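Local structure of Polyphosphate:AMP phosphotransferase (Pseudomonas aeruginosa PAO1, 3CZP) at residues 299-304 and 403-408. The protein transfers phosphate from inorganic polyphosphate to AMP, forming ADP in a magnesium-dependent reaction, and acts less efficiently on GMP. Residues are numbered along the deposited sequence; the frame is centred on the assembly and turned at random.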
ATOM      1  N   HIS A 299      -8.008 -20.968  -7.156  1.00 30.93           N
ATOM      2  CA  HIS A 299      -8.074 -20.841  -5.724  1.00 29.00           C
ATOM      3  C   HIS A 299      -6.906 -20.065  -5.133  1.00 29.24           C
ATOM      4  O   HIS A 299      -5.937 -19.720  -5.801  1.00 28.29           O
ATOM      5  CB  HIS A 299      -8.070 -22.252  -5.084  1.00 29.52           C
ATOM      6  CG  HIS A 299      -9.301 -23.061  -5.385  1.00 29.81           C
ATOM      7  ND1 HIS A 299     -10.539 -22.776  -4.835  1.00 31.35           N
ATOM      8  CD2 HIS A 299      -9.485 -24.133  -6.186  1.00 28.23           C
ATOM      9  CE1 HIS A 299     -11.430 -23.646  -5.284  1.00 31.49           C
ATOM     10  NE2 HIS A 299     -10.816 -24.474  -6.111  1.00 30.00           N
ATOM     11  N   SER A 300      -7.008 -19.821  -3.836  1.00 28.53           N
ATOM     12  CA  SER A 300      -5.828 -19.490  -3.068  1.00 28.42           C
ATOM     13  C   SER A 300      -6.029 -20.083  -1.668  1.00 28.39           C
ATOM     14  O   SER A 300      -7.064 -20.656  -1.395  1.00 26.34           O
ATOM     15  CB  SER A 300      -5.555 -17.971  -3.092  1.00 27.66           C
ATOM     16  OG  SER A 300      -6.659 -17.312  -2.561  1.00 30.37           O
ATOM     17  N   LEU A 301      -5.017 -19.954  -0.810  1.00 28.32           N
ATOM     18  CA  LEU A 301      -5.059 -20.570   0.502  1.00 28.83           C
ATOM     19  C   LEU A 301      -4.761 -19.522   1.544  1.00 28.81           C
ATOM     20  O   LEU A 301      -3.867 -18.707   1.360  1.00 28.84           O
ATOM     21  CB  LEU A 301      -4.056 -21.735   0.565  1.00 29.67           C
ATOM     22  CG  LEU A 301      -3.964 -22.714   1.745  1.00 29.93           C
ATOM     23  CD1 LEU A 301      -5.266 -23.426   1.900  1.00 32.04           C
ATOM     24  CD2 LEU A 301      -2.835 -23.750   1.455  1.00 30.00           C
ATOM     25  N   VAL A 302      -5.550 -19.540   2.616  1.00 28.74           N
ATOM     26  CA  VAL A 302      -5.250 -18.802   3.869  1.00 28.86           C
ATOM     27  C   VAL A 302      -5.214 -19.771   5.017  1.00 28.00           C
ATOM     28  O   VAL A 302      -6.213 -20.462   5.282  1.00 28.37           O
ATOM     29  CB  VAL A 302      -6.287 -17.669   4.112  1.00 28.92           C
ATOM     30  CG1 VAL A 302      -6.094 -17.019   5.494  1.00 30.90           C
ATOM     31  CG2 VAL A 302      -6.152 -16.620   3.009  1.00 27.52           C
ATOM     32  N   ALA A 303      -4.058 -19.821   5.700  1.00 28.00           N
ATOM     33  CA  ALA A 303      -3.865 -20.574   6.965  1.00 27.72           C
ATOM     34  C   ALA A 303      -3.661 -19.632   8.112  1.00 26.34           C
ATOM     35  O   ALA A 303      -2.714 -18.842   8.134  1.00 28.69           O
ATOM     36  CB  ALA A 303      -2.709 -21.577   6.874  1.00 26.73           C
ATOM     37  N   VAL A 304      -4.574 -19.682   9.064  1.00 26.21           N
ATOM     38  CA  VAL A 304      -4.510 -18.876  10.256  1.00 27.09           C
ATOM     39  C   VAL A 304      -3.985 -19.693  11.439  1.00 27.21           C
ATOM     40  O   VAL A 304      -4.470 -20.806  11.684  1.00 28.62           O
ATOM     41  CB  VAL A 304      -5.916 -18.382  10.643  1.00 27.83           C
ATOM     42  CG1 VAL A 304      -5.909 -17.950  12.107  1.00 25.25           C
ATOM     43  CG2 VAL A 304      -6.431 -17.259   9.653  1.00 24.20           C
ATOM     44  N   GLY A 403     -13.386 -18.184  -3.662  1.00 27.74           N
ATOM     45  CA  GLY A 403     -12.639 -19.455  -3.911  1.00 27.29           C
ATOM     46  C   GLY A 403     -11.379 -19.588  -3.040  1.00 27.99           C
ATOM     47  O   GLY A 403     -10.552 -20.464  -3.245  1.00 29.53           O
ATOM     48  N   ILE A 404     -11.223 -18.707  -2.056  1.00 27.58           N
ATOM     49  CA  ILE A 404     -10.119 -18.807  -1.112  1.00 25.91           C
ATOM     50  C   ILE A 404     -10.445 -19.897  -0.125  1.00 25.79           C
ATOM     51  O   ILE A 404     -11.531 -19.949   0.437  1.00 25.37           O
ATOM     52  CB  ILE A 404      -9.817 -17.463  -0.381  1.00 25.49           C
ATOM     53  CG1 ILE A 404      -9.630 -16.336  -1.435  1.00 26.06           C
ATOM     54  CG2 ILE A 404      -8.647 -17.629   0.562  1.00 23.51           C
ATOM     55  CD1 ILE A 404      -9.037 -15.010  -0.922  1.00 24.81           C
ATOM     56  N   ILE A 405      -9.472 -20.783   0.052  1.00 26.20           N
ATOM     57  CA  ILE A 405      -9.518 -21.872   1.014  1.00 25.72           C
ATOM     58  C   ILE A 405      -9.027 -21.394   2.356  1.00 25.67           C
ATOM     59  O   ILE A 405      -7.885 -21.067   2.509  1.00 27.04           O
ATOM     60  CB  ILE A 405      -8.659 -23.047   0.515  1.00 26.61           C
ATOM     61  CG1 ILE A 405      -9.114 -23.476  -0.894  1.00 24.14           C
ATOM     62  CG2 ILE A 405      -8.708 -24.264   1.495  1.00 24.10           C
ATOM     63  CD1 ILE A 405      -8.170 -24.448  -1.531  1.00 26.16           C
ATOM     64  N   VAL A 406      -9.891 -21.386   3.347  1.00 26.23           N
ATOM     65  CA  VAL A 406      -9.562 -20.854   4.650  1.00 26.51           C
ATOM     66  C   VAL A 406      -9.443 -21.982   5.715  1.00 26.74           C
ATOM     67  O   VAL A 406     -10.414 -22.736   5.991  1.00 26.89           O
ATOM     68  CB  VAL A 406     -10.613 -19.831   5.041  1.00 27.00           C
ATOM     69  CG1 VAL A 406     -10.370 -19.312   6.436  1.00 25.27           C
ATOM     70  CG2 VAL A 406     -10.687 -18.699   3.972  1.00 25.47           C
ATOM     71  N   VAL A 407      -8.246 -22.104   6.292  1.00 24.50           N
ATOM     72  CA  VAL A 407      -7.974 -23.092   7.329  1.00 24.77           C
ATOM     73  C   VAL A 407      -7.551 -22.352   8.604  1.00 25.33           C
ATOM     74  O   VAL A 407      -6.778 -21.410   8.518  1.00 24.39           O
ATOM     75  CB  VAL A 407      -6.926 -24.101   6.809  1.00 25.08           C
ATOM     76  CG1 VAL A 407      -6.754 -25.208   7.793  1.00 26.53           C
ATOM     77  CG2 VAL A 407      -7.442 -24.743   5.440  1.00 21.67           C
ATOM     78  N   LYS A 408      -8.084 -22.739   9.768  1.00 24.18           N
ATOM     79  CA  LYS A 408      -7.849 -22.031  11.034  1.00 24.00           C
ATOM     80  C   LYS A 408      -7.435 -22.994  12.159  1.00 23.43           C
ATOM     81  O   LYS A 408      -8.150 -23.942  12.464  1.00 23.66           O
ATOM     82  CB  LYS A 408      -9.151 -21.322  11.462  1.00 24.52           C
ATOM     83  CG  LYS A 408      -9.603 -20.179  10.560  1.00 22.83           C
ATOM     84  CD  LYS A 408     -10.817 -19.470  11.153  1.00 24.16           C
ATOM     85  CE  LYS A 408     -12.102 -20.274  11.080  1.00 24.96           C
ATOM     86  NZ  LYS A 408     -13.391 -19.472  11.416  1.00 20.99           N
TER
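Val302 centres a parallel ladder, its N-H reaching Ile405 O at 2.8 Å and its O accepting Val407 N at 2.8 Å. Ile405 N to Ser300 O and Val304 N to Val407 O extend the ladder; all four N-H...O angles are at least 173°, evidence of regular pairing. At the Gly403 end, a side chain replaces the backbone donor: His299 ND1 gives its hydrogen to a lone pair of Gly403 O (2.8 Å) in the carbonyl plane, the oxygen only 4° out of the ring plane. Gly403 closes the preceding helix in a Schellman motif, and Asp497 binds His299 NE2, which fixes the ring's rotation from its far edge. On one sheet face, Leu301 CD1 meets Ile405 CG2 at 3.6 Å beneath helix 475-496. On the other, Val302 CG2 touches Ile404 CG2 (3.6 Å). Lys408 lays CG 4.1 Å from Val304 CB, then bends at chi3 (-72°); NZ salt-bridges Glu396 and hydrogen-bonds Thr460 O and Tyr368 OH. Strand 300-307, central in the 2-3-1-4-5 parallel sheet, neighbours 404-412, consistent with a P-loop kinase fold; the Asp497 carboxylate probably polarises the imidazole that bridges it to Gly403 O, strengthening ND1 as a donor.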